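Local coordinates for protein P47 (Clostridium botulinum, PDB 6EKT) that may help protect botulinum neurotoxin during gastrointestinal passage as part of a progenitor toxin complex, and resembles tubular lipid-binding (TULIP) proteins, at residues H41-E44 and Y45-N49; E153-F156 and Y157-L161; I163-F166 and I167-K171. One frame throughout, in Å; residues are numbered along the deposited sequence.

Contact 1: residues H41-E44 and Y45-N49; sequences HLKE and YITKN
Thr47 turns its hydroxyl back onto the carbonyl of Lys43, one helical turn earlier. OG1 lies anti to its own carbonyl carbon (chi1 -59°), which brings it beside the backbone N. From there OG1 donates to Lys43 O at 3.1 Å. The same oxygen takes the backbone bond from Thr47 N at 3.0 Å, so two donors of one residue grip it. They arrive from opposite faces of the carbonyl plane. The OG1 donor is tilted 33° from that plane.

The other gripped carbonyl is Tyr45 O. Asn49 reaches back with its amide, and ND2 donates to Tyr45 O at 3.1 Å, in the carbonyl plane and on a lone pair. Asn49 N makes only a weak bond to the same oxygen. ND2 also sits over the centre of the Tyr45 ring, 3.7 Å above its plane.

The apolar part is small. Leu42 CD1 meets Ile46 CG1 at 4.3 Å, along the buried side of the helix. Regular backbone bonds hold the frame, from Tyr45 N to His41 O, Ile46 N to Leu42 O and Lys48 N to Glu44 O.

Further out, Tyr45 OH is hydrogen-bonded to Ser174 N, which ties the ring to the loop after helix 152-168. His41 touches Tyr175, Asn414 and Leu416.

The chemistry implies extra side-chain donors on carbonyls already bonded by the backbone. Thr47 doubles the grip on Lys43 O, and the Asn49 amide supplements a weak backbone bond at Tyr45 O.

Contact 2: residues E153-F156 and Y157-L161; sequences EDEF and YFNKL
Regular helical bonds run from Tyr157 N to Glu153 O (3.0 Å, nearly straight), from Phe158 N to Asp154 O and from Asn159 N to Glu155 O, while the next, from Lys160 N to Phe156 O, is weak at 3.4 Å.

Phe156 and Tyr157 are neighbours in sequence, yet their rings meet in a T-shaped stack. The edge of Phe156 is directed at the face of Tyr157. The centroids are 6.0 Å apart and the planes stand at 87°. Different first torsions set the rings this way: Phe156 CG is anti to the backbone N, whereas Tyr157 CG is anti to its carbonyl carbon (chi1 -73°). The Tyr157 ring also leans back over the preceding turn, with CD2 3.2 Å from Glu153 O.

Glu155 and Asn159 lie side by side and point the same way. Their carboxylate and amide planes are 10° apart, and Glu155 CG comes to 4.1 Å from Asn159 ND2. Asn159 OD1 is hydrogen-bonded to Ser144 OG.

Phe158 and Leu161 face Phe93 on strand 91-94, and Tyr157 touches it too. This is an amphipathic helix laid on a beta-sheet. It lies against strands 62-68 and 91-94 of an antiparallel sheet, in a protein whose overall structure resembles the TULIP superfamily.

Contact 3: residues I163-F166 and I167-K171; sequences INAF and IQNEK
Ile163 and Ile167 make the apolar contact, one helical turn apart. They lie side by side and point the same way, with Ile163 CG2 3.6 Å from Ile167 CD1. Nearby, Ile163 packs on Ile141 and Ile167 on Glu134, both of strand 124-141.

The polar contacts centre on Ala165 O. Asn169 CG is anti to its carbonyl carbon (chi1 -74°), which swings the amide back along the helix. ND2 donates to Ala165 O at 2.8 Å, and that oxygen lies within 1° of the amide plane. Asn169 N adds two weak bonds, to Ala165 O at 3.0 Å and to Phe166 O at 3.1 Å. The amide also has outside partners: ND2 bonds to Leu54 O and OD1 to Gln172 NE2.

The aromatic contact reaches beyond the segments: Phe166 meets Phe53 edge-to-face. It also touches Met66, Leu109 and Ile111.

Regular backbone bonds still link Ile167 N to Ile163 O and Gln168 N to Asn164 O. Asn169 is the first residue to leave helical geometry, and residues 170-171 turn into a 3-10 segment. The arrangement is a helix C-terminus where an asparagine side chain bonds back to a carbonyl of the last turn, set against the strands of a TULIP-like domain.

In the fold
Contacts 2 and 3 lie in succession on helix 152-168, with centres about 15 Å apart. Contact 1 is on the separate helix 35-49. Its centre is about 18 Å from that of contact 3, and their nearest atoms are about 6 Å apart. Contact 2 is more distant, about 27 Å from contact 1 between centres. Lys160 NZ and Asn164 OD1 join contacts 2 and 3 through a side-chain hydrogen bond. Gln172 bonds to both contacts 1 and 3: NE2 to Asn169 of contact 3, and O weakly to Tyr45 OH of contact 1. Strands 52-57 and 62-68 follow helix 35-49 and pack against helix 152-168.

Contact 1: residues H41-E44 and Y45-N49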
loop_
_atom_site.group_PDB
_atom_site.type_symbol
_atom_site.label_atom_id
_atom_site.label_comp_id
_atom_site.label_asym_id
_atom_site.label_seq_id
_atom_site.Cartn_x
_atom_site.Cartn_y
_atom_site.Cartn_z
ATOM N N HIS A 41 -3.229 -4.558 21.331
ATOM C CA HIS A 41 -1.960 -4.044 21.823
ATOM C C HIS A 41 -2.104 -2.821 22.734
ATOM O O HIS A 41 -1.350 -2.677 23.706
ATOM C CB HIS A 41 -1.038 -3.743 20.659
ATOM C CG HIS A 41 -0.701 -4.947 19.834
ATOM N ND1 HIS A 41 -0.992 -5.029 18.486
ATOM C CD2 HIS A 41 -0.097 -6.115 20.161
ATOM C CE1 HIS A 41 -0.577 -6.193 18.018
ATOM N NE2 HIS A 41 -0.031 -6.871 19.013
ATOM N N LEU A 42 -3.060 -1.943 22.421
ATOM C CA LEU A 42 -3.342 -0.788 23.281
ATOM C C LEU A 42 -3.814 -1.203 24.684
ATOM O O LEU A 42 -3.331 -0.654 25.685
ATOM C CB LEU A 42 -4.351 0.158 22.617
ATOM C CG LEU A 42 -4.723 1.462 23.326
ATOM C CD1 LEU A 42 -3.522 2.322 23.687
ATOM C CD2 LEU A 42 -5.688 2.235 22.436
ATOM N N LYS A 43 -4.740 -2.168 24.737
ATOM C CA LYS A 43 -5.201 -2.783 25.992
ATOM C C LYS A 43 -4.058 -3.376 26.829
ATOM O O LYS A 43 -4.015 -3.156 28.043
ATOM C CB LYS A 43 -6.269 -3.857 25.730
ATOM C CG LYS A 43 -7.006 -4.349 26.987
ATOM C CD LYS A 43 -7.544 -5.780 26.877
ATOM C CE LYS A 43 -8.684 -5.951 25.871
ATOM N NZ LYS A 43 -9.909 -5.126 26.113
ATOM N N GLU A 44 -3.159 -4.128 26.186
ATOM C CA GLU A 44 -1.953 -4.665 26.843
ATOM C C GLU A 44 -1.110 -3.518 27.400
ATOM O O GLU A 44 -0.661 -3.584 28.539
ATOM C CB GLU A 44 -1.116 -5.535 25.880
ATOM C CG GLU A 44 -1.723 -6.901 25.556
ATOM C CD GLU A 44 -1.146 -7.597 24.320
ATOM O OE1 GLU A 44 -0.553 -6.950 23.411
ATOM O OE2 GLU A 44 -1.320 -8.828 24.234
ATOM N N TYR A 45 -0.943 -2.453 26.611
ATOM C CA TYR A 45 -0.140 -1.300 27.012
ATOM C C TYR A 45 -0.699 -0.604 28.248
ATOM O O TYR A 45 0.066 -0.277 29.151
ATOM C CB TYR A 45 -0.015 -0.279 25.879
ATOM C CG TYR A 45 0.921 0.874 26.179
ATOM C CD1 TYR A 45 2.283 0.795 25.859
ATOM C CD2 TYR A 45 0.451 2.056 26.784
ATOM C CE1 TYR A 45 3.147 1.857 26.125
ATOM C CE2 TYR A 45 1.312 3.112 27.057
ATOM C CZ TYR A 45 2.655 3.006 26.720
ATOM O OH TYR A 45 3.507 4.047 26.987
ATOM N N ILE A 46 -2.012 -0.347 28.256
ATOM C CA ILE A 46 -2.690 0.275 29.410
ATOM C C ILE A 46 -2.629 -0.598 30.684
ATOM O O ILE A 46 -2.280 -0.097 31.768
ATOM C CB ILE A 46 -4.136 0.745 29.067
ATOM C CG1 ILE A 46 -4.120 1.827 27.964
ATOM C CG2 ILE A 46 -4.880 1.277 30.297
ATOM C CD1 ILE A 46 -3.337 3.096 28.278
ATOM N N THR A 47 -2.971 -1.878 30.543
ATOM C CA THR A 47 -2.889 -2.855 31.644
ATOM C C THR A 47 -1.459 -3.012 32.193
ATOM O O THR A 47 -1.246 -2.843 33.398
ATOM C CB THR A 47 -3.498 -4.225 31.235
ATOM O OG1 THR A 47 -4.870 -4.042 30.861
ATOM C CG2 THR A 47 -3.416 -5.261 32.380
ATOM N N LYS A 48 -0.493 -3.308 31.317
ATOM C CA LYS A 48 0.887 -3.624 31.742
ATOM C C LYS A 48 1.579 -2.461 32.471
ATOM O O LYS A 48 2.432 -2.683 33.335
ATOM C CB LYS A 48 1.747 -4.088 30.557
ATOM C CG LYS A 48 2.848 -5.060 30.956
ATOM C CD LYS A 48 4.003 -5.129 29.966
ATOM C CE LYS A 48 5.194 -5.790 30.650
ATOM N NZ LYS A 48 6.357 -5.976 29.736
ATOM N N ASN A 49 1.203 -1.231 32.125
ATOM C CA ASN A 49 1.852 -0.048 32.688
ATOM C C ASN A 49 1.097 0.580 33.870
ATOM O O ASN A 49 1.592 1.542 34.481
ATOM C CB ASN A 49 2.129 0.982 31.588
ATOM C CG ASN A 49 3.331 0.621 30.738
ATOM O OD1 ASN A 49 4.471 0.714 31.187
ATOM N ND2 ASN A 49 3.082 0.220 29.496
#

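Contact 2: residues E153-F156 and Y157-L161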
loop_
_atom_site.group_PDB
_atom_site.type_symbol
_atom_site.label_atom_id
_atom_site.label_comp_id
_atom_site.label_asym_id
_atom_site.label_seq_id
_atom_site.Cartn_x
_atom_site.Cartn_y
_atom_site.Cartn_z
ATOM N N GLU A 153 -22.720 21.052 37.077
ATOM C CA GLU A 153 -21.429 21.504 37.632
ATOM C C GLU A 153 -20.378 20.387 37.651
ATOM O O GLU A 153 -19.221 20.638 37.283
ATOM C CB GLU A 153 -21.569 22.107 39.048
ATOM C CG GLU A 153 -22.309 23.448 39.149
ATOM C CD GLU A 153 -23.831 23.304 39.102
ATOM O OE1 GLU A 153 -24.338 22.182 39.343
ATOM O OE2 GLU A 153 -24.525 24.302 38.801
ATOM N N ASP A 154 -20.774 19.172 38.076
ATOM C CA ASP A 154 -19.858 18.015 38.097
ATOM C C ASP A 154 -19.212 17.746 36.739
ATOM O O ASP A 154 -17.994 17.555 36.668
ATOM C CB ASP A 154 -20.549 16.731 38.572
ATOM C CG ASP A 154 -20.745 16.677 40.081
ATOM O OD1 ASP A 154 -20.308 17.584 40.817
ATOM O OD2 ASP A 154 -21.333 15.684 40.536
ATOM N N GLU A 155 -20.034 17.724 35.689
ATOM C CA GLU A 155 -19.572 17.518 34.320
ATOM C C GLU A 155 -18.599 18.618 33.894
ATOM O O GLU A 155 -17.550 18.351 33.270
ATOM C CB GLU A 155 -20.782 17.469 33.379
ATOM C CG GLU A 155 -20.487 16.966 31.986
ATOM C CD GLU A 155 -21.739 16.502 31.257
ATOM O OE1 GLU A 155 -21.915 15.280 31.123
ATOM O OE2 GLU A 155 -22.554 17.344 30.832
ATOM N N PHE A 156 -18.948 19.854 34.248
ATOM C CA PHE A 156 -18.180 21.033 33.861
ATOM C C PHE A 156 -16.773 20.979 34.448
ATOM O O PHE A 156 -15.772 21.125 33.718
ATOM C CB PHE A 156 -18.921 22.308 34.314
ATOM C CG PHE A 156 -18.359 23.572 33.728
ATOM C CD1 PHE A 156 -18.751 23.993 32.452
ATOM C CD2 PHE A 156 -17.417 24.327 34.431
ATOM C CE1 PHE A 156 -18.215 25.149 31.885
ATOM C CE2 PHE A 156 -16.881 25.486 33.873
ATOM C CZ PHE A 156 -17.289 25.897 32.603
ATOM N N TYR A 157 -16.694 20.746 35.763
ATOM C CA TYR A 157 -15.393 20.640 36.439
ATOM C C TYR A 157 -14.575 19.415 36.038
ATOM O O TYR A 157 -13.334 19.495 35.916
ATOM C CB TYR A 157 -15.530 20.756 37.966
ATOM C CG TYR A 157 -15.835 22.173 38.383
ATOM C CD1 TYR A 157 -14.857 23.185 38.274
ATOM C CD2 TYR A 157 -17.101 22.527 38.857
ATOM C CE1 TYR A 157 -15.139 24.506 38.641
ATOM C CE2 TYR A 157 -17.384 23.838 39.228
ATOM C CZ TYR A 157 -16.404 24.819 39.124
ATOM O OH TYR A 157 -16.719 26.120 39.494
ATOM N N PHE A 158 -15.271 18.302 35.818
ATOM C CA PHE A 158 -14.625 17.082 35.369
ATOM C C PHE A 158 -13.920 17.296 34.017
ATOM O O PHE A 158 -12.757 16.901 33.849
ATOM C CB PHE A 158 -15.616 15.905 35.297
ATOM C CG PHE A 158 -15.021 14.646 34.704
ATOM C CD1 PHE A 158 -14.076 13.892 35.415
ATOM C CD2 PHE A 158 -15.407 14.208 33.434
ATOM C CE1 PHE A 158 -13.521 12.739 34.864
ATOM C CE2 PHE A 158 -14.864 13.045 32.886
ATOM C CZ PHE A 158 -13.920 12.311 33.596
ATOM N N ASN A 159 -14.620 17.926 33.078
ATOM C CA ASN A 159 -14.066 18.191 31.742
ATOM C C ASN A 159 -12.789 18.985 31.800
ATOM O O ASN A 159 -11.819 18.649 31.109
ATOM C CB ASN A 159 -15.082 18.914 30.859
ATOM C CG ASN A 159 -16.231 18.015 30.470
ATOM O OD1 ASN A 159 -16.157 16.782 30.641
ATOM N ND2 ASN A 159 -17.321 18.617 29.980
ATOM N N LYS A 160 -12.798 20.035 32.617
ATOM C CA LYS A 160 -11.621 20.865 32.808
ATOM C C LYS A 160 -10.470 20.063 33.413
ATOM O O LYS A 160 -9.355 20.117 32.897
ATOM C CB LYS A 160 -11.962 22.090 33.660
ATOM C CG LYS A 160 -10.818 23.077 33.814
ATOM C CD LYS A 160 -10.148 22.933 35.181
ATOM C CE LYS A 160 -9.168 24.066 35.445
ATOM N NZ LYS A 160 -8.136 23.632 36.436
ATOM N N LEU A 161 -10.749 19.324 34.487
ATOM C CA LEU A 161 -9.702 18.587 35.203
ATOM C C LEU A 161 -9.189 17.367 34.434
ATOM O O LEU A 161 -8.028 16.989 34.602
ATOM C CB LEU A 161 -10.160 18.188 36.612
ATOM C CG LEU A 161 -10.303 19.353 37.601
ATOM C CD1 LEU A 161 -11.071 18.920 38.841
ATOM C CD2 LEU A 161 -8.918 19.867 37.991
#

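Contact 3: residues I163-F166 and I167-K171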
loop_
_atom_site.group_PDB
_atom_site.type_symbol
_atom_site.label_atom_id
_atom_site.label_comp_id
_atom_site.label_asym_id
_atom_site.label_seq_id
_atom_site.Cartn_x
_atom_site.Cartn_y
_atom_site.Cartn_z
ATOM N N ILE A 163 -8.748 17.268 31.148
ATOM C CA ILE A 163 -7.784 17.800 30.196
ATOM C C ILE A 163 -6.486 18.161 30.928
ATOM O O ILE A 163 -5.395 17.845 30.444
ATOM C CB ILE A 163 -8.379 18.991 29.432
ATOM C CG1 ILE A 163 -9.578 18.506 28.615
ATOM C CG2 ILE A 163 -7.341 19.640 28.526
ATOM C CD1 ILE A 163 -10.332 19.604 27.888
ATOM N N ASN A 164 -6.622 18.798 32.098
ATOM C CA ASN A 164 -5.467 19.132 32.929
ATOM C C ASN A 164 -4.631 17.891 33.154
ATOM O O ASN A 164 -3.414 17.917 32.935
ATOM C CB ASN A 164 -5.889 19.676 34.294
ATOM C CG ASN A 164 -6.164 21.163 34.293
ATOM O OD1 ASN A 164 -7.055 21.612 35.000
ATOM N ND2 ASN A 164 -5.394 21.933 33.532
ATOM N N ALA A 165 -5.299 16.813 33.574
ATOM C CA ALA A 165 -4.627 15.570 33.907
ATOM C C ALA A 165 -3.961 14.909 32.676
ATOM O O ALA A 165 -2.806 14.463 32.752
ATOM C CB ALA A 165 -5.584 14.616 34.614
ATOM N N PHE A 166 -4.657 14.893 31.541
ATOM C CA PHE A 166 -4.065 14.325 30.316
ATOM C C PHE A 166 -2.802 15.063 29.889
ATOM O O PHE A 166 -1.746 14.439 29.742
ATOM C CB PHE A 166 -5.092 14.236 29.169
ATOM C CG PHE A 166 -5.908 12.972 29.191
ATOM C CD1 PHE A 166 -6.740 12.671 30.273
ATOM C CD2 PHE A 166 -5.845 12.068 28.127
ATOM C CE1 PHE A 166 -7.487 11.496 30.303
ATOM C CE2 PHE A 166 -6.579 10.885 28.154
ATOM C CZ PHE A 166 -7.408 10.604 29.237
ATOM N N ILE A 167 -2.895 16.384 29.743
ATOM C CA ILE A 167 -1.750 17.187 29.300
ATOM C C ILE A 167 -0.577 17.054 30.281
ATOM O O ILE A 167 0.559 16.810 29.850
ATOM C CB ILE A 167 -2.120 18.655 28.986
ATOM C CG1 ILE A 167 -2.974 18.712 27.710
ATOM C CG2 ILE A 167 -0.870 19.527 28.826
ATOM C CD1 ILE A 167 -3.857 19.937 27.601
ATOM N N GLN A 168 -0.849 17.143 31.583
ATOM C CA GLN A 168 0.232 17.032 32.559
ATOM C C GLN A 168 0.904 15.645 32.582
ATOM O O GLN A 168 2.076 15.542 32.930
ATOM C CB GLN A 168 -0.218 17.474 33.958
ATOM C CG GLN A 168 0.945 17.837 34.870
ATOM C CD GLN A 168 0.548 17.822 36.316
ATOM O OE1 GLN A 168 0.380 16.758 36.908
ATOM N NE2 GLN A 168 0.386 19.001 36.899
ATOM N N ASN A 169 0.177 14.602 32.180
ATOM C CA ASN A 169 0.681 13.223 32.208
ATOM C C ASN A 169 1.028 12.669 30.820
ATOM O O ASN A 169 1.131 11.450 30.631
ATOM C CB ASN A 169 -0.341 12.310 32.868
ATOM C CG ASN A 169 -0.406 12.490 34.362
ATOM O OD1 ASN A 169 0.369 11.887 35.104
ATOM N ND2 ASN A 169 -1.343 13.314 34.817
ATOM N N GLU A 170 1.224 13.576 29.869
ATOM C CA GLU A 170 1.512 13.244 28.478
ATOM C C GLU A 170 2.718 12.271 28.318
ATOM O O GLU A 170 2.630 11.316 27.560
ATOM C CB GLU A 170 1.635 14.548 27.670
ATOM C CG GLU A 170 2.473 14.520 26.408
ATOM C CD GLU A 170 3.879 15.044 26.630
ATOM O OE1 GLU A 170 4.026 16.112 27.268
ATOM O OE2 GLU A 170 4.832 14.394 26.151
ATOM N N LYS A 171 3.786 12.477 29.091
ATOM C CA LYS A 171 4.979 11.610 29.033
ATOM C C LYS A 171 4.730 10.140 29.371
ATOM O O LYS A 171 5.512 9.276 28.999
ATOM C CB LYS A 171 6.114 12.170 29.908
ATOM C CG LYS A 171 6.622 13.543 29.476
ATOM C CD LYS A 171 7.538 13.480 28.252
ATOM C CE LYS A 171 7.821 14.870 27.689
ATOM N NZ LYS A 171 8.525 15.770 28.650
#